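Local structure of deoxyribose-phosphate aldolase (Toxoplasma gondii, 4EIV) at residues A194-R207 with A247-P259. The protein is an aldolase of the deoxyribose-phosphate aldolase family, built as a single-domain (beta/alpha)8 barrel that assembles as a pair of subunits. Residues are numbered along the deposited sequence; the frame is centred on the assembly and turned at random.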
loop_
_atom_site.group_PDB
_atom_site.type_symbol
_atom_site.label_atom_id
_atom_site.label_comp_id
_atom_site.label_asym_id
_atom_site.label_seq_id
_atom_site.Cartn_x
_atom_site.Cartn_y
_atom_site.Cartn_z
ATOM N N ALA A 194 -1.272 3.698 -22.363
ATOM C CA ALA A 194 -2.142 4.398 -21.447
ATOM C C ALA A 194 -1.951 5.890 -21.521
ATOM O O ALA A 194 -0.834 6.390 -21.671
ATOM C CB ALA A 194 -1.892 3.948 -19.998
ATOM N N THR A 195 -3.064 6.606 -21.387
ATOM C CA THR A 195 -3.015 8.062 -21.217
ATOM C C THR A 195 -3.910 8.414 -20.034
ATOM O O THR A 195 -4.723 7.599 -19.580
ATOM C CB THR A 195 -3.535 8.829 -22.420
ATOM O OG1 THR A 195 -4.883 8.441 -22.665
ATOM C CG2 THR A 195 -2.666 8.603 -23.676
ATOM N N MET A 196 -3.743 9.624 -19.527
ATOM C CA MET A 196 -4.613 10.118 -18.467
ATOM C C MET A 196 -6.082 9.949 -18.900
ATOM O O MET A 196 -6.938 9.499 -18.136
ATOM C CB MET A 196 -4.247 11.574 -18.194
ATOM C CG MET A 196 -5.025 12.260 -17.116
ATOM S SD MET A 196 -4.365 13.922 -16.894
ATOM C CE MET A 196 -5.594 14.563 -15.748
ATOM N N PHE A 197 -6.360 10.277 -20.155
ATOM C CA PHE A 197 -7.708 10.178 -20.716
ATOM C C PHE A 197 -8.243 8.766 -20.649
ATOM O O PHE A 197 -9.336 8.559 -20.144
ATOM C CB PHE A 197 -7.685 10.707 -22.172
ATOM C CG PHE A 197 -8.971 10.518 -22.923
ATOM C CD1 PHE A 197 -10.058 11.318 -22.677
ATOM C CD2 PHE A 197 -9.077 9.530 -23.881
ATOM C CE1 PHE A 197 -11.251 11.142 -23.381
ATOM C CE2 PHE A 197 -10.252 9.357 -24.597
ATOM C CZ PHE A 197 -11.334 10.153 -24.332
ATOM N N THR A 198 -7.480 7.793 -21.139
ATOM C CA THR A 198 -8.003 6.423 -21.116
ATOM C C THR A 198 -8.101 5.861 -19.710
ATOM O O THR A 198 -9.017 5.087 -19.411
ATOM C CB THR A 198 -7.226 5.469 -22.052
ATOM O OG1 THR A 198 -5.872 5.269 -21.619
ATOM C CG2 THR A 198 -7.259 5.962 -23.471
ATOM N N VAL A 199 -7.155 6.191 -18.838
ATOM C CA VAL A 199 -7.246 5.703 -17.458
ATOM C C VAL A 199 -8.499 6.282 -16.774
ATOM O O VAL A 199 -9.151 5.598 -15.983
ATOM C CB VAL A 199 -5.943 6.005 -16.664
ATOM C CG1 VAL A 199 -6.130 5.756 -15.147
ATOM C CG2 VAL A 199 -4.797 5.183 -17.217
ATOM N N HIS A 200 -8.818 7.540 -17.048
ATOM C CA HIS A 200 -10.022 8.147 -16.488
ATOM C C HIS A 200 -11.298 7.409 -16.940
ATOM O O HIS A 200 -12.153 7.057 -16.122
ATOM C CB HIS A 200 -10.052 9.642 -16.869
ATOM C CG HIS A 200 -11.256 10.371 -16.375
ATOM N ND1 HIS A 200 -12.184 10.937 -17.217
ATOM C CD2 HIS A 200 -11.710 10.578 -15.119
ATOM C CE1 HIS A 200 -13.134 11.504 -16.500
ATOM N NE2 HIS A 200 -12.872 11.303 -15.223
ATOM N N LEU A 201 -11.394 7.112 -18.236
ATOM C CA LEU A 201 -12.548 6.392 -18.752
ATOM C C LEU A 201 -12.694 4.998 -18.183
ATOM O O LEU A 201 -13.791 4.561 -17.847
ATOM C CB LEU A 201 -12.518 6.345 -20.287
ATOM C CG LEU A 201 -12.710 7.669 -21.012
ATOM C CD1 LEU A 201 -12.799 7.387 -22.502
ATOM C CD2 LEU A 201 -13.968 8.381 -20.515
ATOM N N ILE A 202 -11.572 4.288 -18.103
ATOM C CA ILE A 202 -11.585 2.957 -17.545
ATOM C C ILE A 202 -12.007 2.990 -16.066
ATOM O O ILE A 202 -12.777 2.141 -15.605
ATOM C CB ILE A 202 -10.219 2.271 -17.763
ATOM C CG1 ILE A 202 -10.053 1.993 -19.260
ATOM C CG2 ILE A 202 -10.140 0.959 -16.977
ATOM C CD1 ILE A 202 -8.653 1.563 -19.683
ATOM N N SER A 203 -11.496 3.962 -15.322
ATOM C CA SER A 203 -11.844 4.124 -13.919
ATOM C C SER A 203 -13.325 4.370 -13.726
ATOM O O SER A 203 -13.929 3.778 -12.837
ATOM C CB SER A 203 -11.038 5.260 -13.300
ATOM O OG SER A 203 -9.652 4.947 -13.269
ATOM N N ILE A 204 -13.919 5.206 -14.574
ATOM C CA ILE A 204 -15.361 5.461 -14.489
ATOM C C ILE A 204 -16.137 4.174 -14.755
ATOM O O ILE A 204 -17.087 3.828 -14.040
ATOM C CB ILE A 204 -15.801 6.507 -15.508
ATOM C CG1 ILE A 204 -15.234 7.870 -15.125
ATOM C CG2 ILE A 204 -17.330 6.591 -15.585
ATOM C CD1 ILE A 204 -15.404 8.893 -16.232
ATOM N N ALA A 205 -15.743 3.452 -15.801
ATOM C CA ALA A 205 -16.416 2.209 -16.147
ATOM C C ALA A 205 -16.397 1.213 -14.999
ATOM O O ALA A 205 -17.415 0.584 -14.668
ATOM C CB ALA A 205 -15.792 1.588 -17.396
ATOM N N LEU A 206 -15.237 1.051 -14.385
ATOM C CA LEU A 206 -15.122 0.124 -13.274
ATOM C C LEU A 206 -15.939 0.584 -12.061
ATOM O O LEU A 206 -16.603 -0.230 -11.424
ATOM C CB LEU A 206 -13.666 -0.065 -12.908
ATOM C CG LEU A 206 -13.401 -1.030 -11.771
ATOM C CD1 LEU A 206 -14.078 -2.371 -11.987
ATOM C CD2 LEU A 206 -11.913 -1.179 -11.616
ATOM N N ARG A 207 -15.907 1.881 -11.755
ATOM C CA ARG A 207 -16.665 2.439 -10.627
ATOM C C ARG A 207 -18.147 2.150 -10.803
ATOM O O ARG A 207 -18.812 1.671 -9.884
ATOM C CB ARG A 207 -16.433 3.956 -10.532
ATOM C CG ARG A 207 -17.120 4.624 -9.326
ATOM C CD ARG A 207 -16.716 6.094 -9.133
ATOM N NE ARG A 207 -15.259 6.251 -9.228
ATOM C CZ ARG A 207 -14.588 6.839 -10.225
ATOM N NH1 ARG A 207 -15.209 7.444 -11.237
ATOM N NH2 ARG A 207 -13.257 6.866 -10.192
ATOM N N ALA A 247 4.952 7.925 -12.726
ATOM C CA ALA A 247 4.559 8.506 -11.430
ATOM C C ALA A 247 3.253 9.322 -11.500
ATOM O O ALA A 247 2.458 9.342 -10.539
ATOM C CB ALA A 247 5.685 9.388 -10.848
ATOM N N ASP A 248 3.026 9.991 -12.623
ATOM C CA ASP A 248 1.801 10.762 -12.804
ATOM C C ASP A 248 0.581 9.841 -12.633
ATOM O O ASP A 248 -0.437 10.225 -12.048
ATOM C CB ASP A 248 1.771 11.443 -14.182
ATOM C CG ASP A 248 2.645 12.680 -14.264
ATOM O OD1 ASP A 248 3.383 12.824 -15.255
ATOM O OD2 ASP A 248 2.579 13.533 -13.357
ATOM N N PHE A 249 0.684 8.621 -13.139
ATOM C CA PHE A 249 -0.417 7.681 -13.006
ATOM C C PHE A 249 -0.727 7.299 -11.556
ATOM O O PHE A 249 -1.878 7.030 -11.232
ATOM C CB PHE A 249 -0.201 6.441 -13.886
ATOM C CG PHE A 249 -0.326 6.713 -15.364
ATOM C CD1 PHE A 249 -1.551 7.082 -15.911
ATOM C CD2 PHE A 249 0.758 6.563 -16.217
ATOM C CE1 PHE A 249 -1.685 7.312 -17.260
ATOM C CE2 PHE A 249 0.628 6.778 -17.581
ATOM C CZ PHE A 249 -0.584 7.175 -18.112
ATOM N N LEU A 250 0.292 7.220 -10.685
ATOM C CA LEU A 250 0.025 6.920 -9.270
ATOM C C LEU A 250 -0.854 7.994 -8.653
ATOM O O LEU A 250 -1.775 7.688 -7.912
ATOM C CB LEU A 250 1.319 6.810 -8.469
ATOM C CG LEU A 250 2.237 5.641 -8.822
ATOM C CD1 LEU A 250 3.585 5.760 -8.089
ATOM C CD2 LEU A 250 1.563 4.338 -8.498
ATOM N N MET A 251 -0.528 9.257 -8.915
ATOM C CA MET A 251 -1.323 10.362 -8.397
ATOM C C MET A 251 -2.729 10.371 -8.963
ATOM O O MET A 251 -3.698 10.623 -8.229
ATOM C CB MET A 251 -0.633 11.698 -8.671
ATOM C CG MET A 251 0.669 11.850 -7.913
ATOM S SD MET A 251 0.494 11.797 -6.113
ATOM C CE MET A 251 -0.079 13.462 -5.745
ATOM N N GLN A 252 -2.858 10.097 -10.263
ATOM C CA GLN A 252 -4.178 9.996 -10.880
ATOM C C GLN A 252 -5.016 8.897 -10.217
ATOM O O GLN A 252 -6.178 9.112 -9.903
ATOM C CB GLN A 252 -4.062 9.715 -12.383
ATOM C CG GLN A 252 -5.410 9.593 -13.068
ATOM C CD GLN A 252 -5.347 9.396 -14.570
ATOM O OE1 GLN A 252 -4.300 9.095 -15.129
ATOM N NE2 GLN A 252 -6.487 9.576 -15.233
ATOM N N MET A 253 -4.409 7.734 -9.996
ATOM C CA MET A 253 -5.121 6.638 -9.354
ATOM C C MET A 253 -5.586 7.017 -7.941
ATOM O O MET A 253 -6.719 6.749 -7.575
ATOM C CB MET A 253 -4.231 5.411 -9.261
ATOM C CG MET A 253 -4.065 4.661 -10.547
ATOM S SD MET A 253 -5.581 3.794 -11.059
ATOM C CE MET A 253 -5.849 2.556 -9.852
ATOM N N ILE A 254 -4.707 7.631 -7.139
ATOM C CA ILE A 254 -5.117 8.012 -5.773
ATOM C C ILE A 254 -6.274 9.008 -5.793
ATOM O O ILE A 254 -7.272 8.854 -5.074
ATOM C CB ILE A 254 -3.966 8.593 -4.957
ATOM C CG1 ILE A 254 -2.890 7.539 -4.727
ATOM C CG2 ILE A 254 -4.480 9.167 -3.631
ATOM C CD1 ILE A 254 -1.566 8.104 -4.225
ATOM N N PHE A 255 -6.157 10.024 -6.648
ATOM C CA PHE A 255 -7.167 11.071 -6.717
ATOM C C PHE A 255 -8.509 10.524 -7.208
ATOM O O PHE A 255 -9.549 10.824 -6.628
ATOM C CB PHE A 255 -6.681 12.228 -7.599
ATOM C CG PHE A 255 -7.582 13.423 -7.568
ATOM C CD1 PHE A 255 -7.617 14.245 -6.450
ATOM C CD2 PHE A 255 -8.414 13.713 -8.639
ATOM C CE1 PHE A 255 -8.456 15.352 -6.406
ATOM C CE2 PHE A 255 -9.265 14.826 -8.603
ATOM C CZ PHE A 255 -9.278 15.638 -7.484
ATOM N N GLU A 256 -8.488 9.738 -8.284
ATOM C CA GLU A 256 -9.739 9.248 -8.860
ATOM C C GLU A 256 -10.314 8.017 -8.181
ATOM O O GLU A 256 -11.524 7.915 -8.039
ATOM C CB GLU A 256 -9.585 8.947 -10.345
ATOM C CG GLU A 256 -9.132 10.144 -11.165
ATOM C CD GLU A 256 -9.384 9.943 -12.648
ATOM O OE1 GLU A 256 -10.348 9.222 -12.986
ATOM O OE2 GLU A 256 -8.647 10.534 -13.464
ATOM N N ASN A 257 -9.446 7.098 -7.770
ATOM C CA ASN A 257 -9.887 5.812 -7.226
ATOM C C ASN A 257 -9.587 5.575 -5.762
ATOM O O ASN A 257 -9.989 4.549 -5.225
ATOM C CB ASN A 257 -9.272 4.712 -8.090
ATOM C CG ASN A 257 -9.717 4.821 -9.536
ATOM O OD1 ASN A 257 -10.916 5.016 -9.792
ATOM N ND2 ASN A 257 -8.773 4.720 -10.485
ATOM N N GLY A 258 -8.900 6.510 -5.121
ATOM C CA GLY A 258 -8.604 6.415 -3.702
ATOM C C GLY A 258 -7.261 5.789 -3.381
ATOM O O GLY A 258 -6.726 4.998 -4.161
ATOM N N PRO A 259 -6.711 6.098 -2.194
ATOM C CA PRO A 259 -5.432 5.521 -1.817
ATOM C C PRO A 259 -5.423 4.003 -1.759
ATOM O O PRO A 259 -4.397 3.371 -2.052
ATOM C CB PRO A 259 -5.151 6.154 -0.437
ATOM C CG PRO A 259 -6.440 6.687 0.024
ATOM C CD PRO A 259 -7.222 7.035 -1.182
HETATM O O HOH W 1 -12.541 2.895 -10.633
HETATM O O HOH W 2 -13.221 5.154 -7.950
#
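Helices 196-207 and 247-257 run side by side with their axes 10.8 Å apart at closest approach and a crossing angle of -31°, with the CA atoms of M196 and F249, and farther on of S203 and N257, nearest each other. They exemplify neighbouring outer helices of a TIM barrel: strand 233-237 lies between them in sequence, and V199 and M253 both rest on it. Near the start of helix 196-207, where T195 and T198 form a capping box, the F249 ring turns its edge to the backbone of A194 and T195, while V199 CG2 lies 3.8 Å from F249 CE1. With CG anti to the backbone N (chi1 180°) and the chain extended, Q252 reaches across to helix 196-207, and its NE2 donates to M196 O at 2.9 Å, an oxygen already accepting from H200 N. The second N-H of that amide goes to E256 OE2 at 3.0 Å, so two bonds fix its rotation. Farther along, S203 OG donates to V199 O and accepts from N257 ND2 at 2.9 Å, nearly straight at 175°. N257 OD1 receives a weak bond from R207 NH2 and one each from waters 1 and 2; water 1 also donates to S203 O at 2.8 Å.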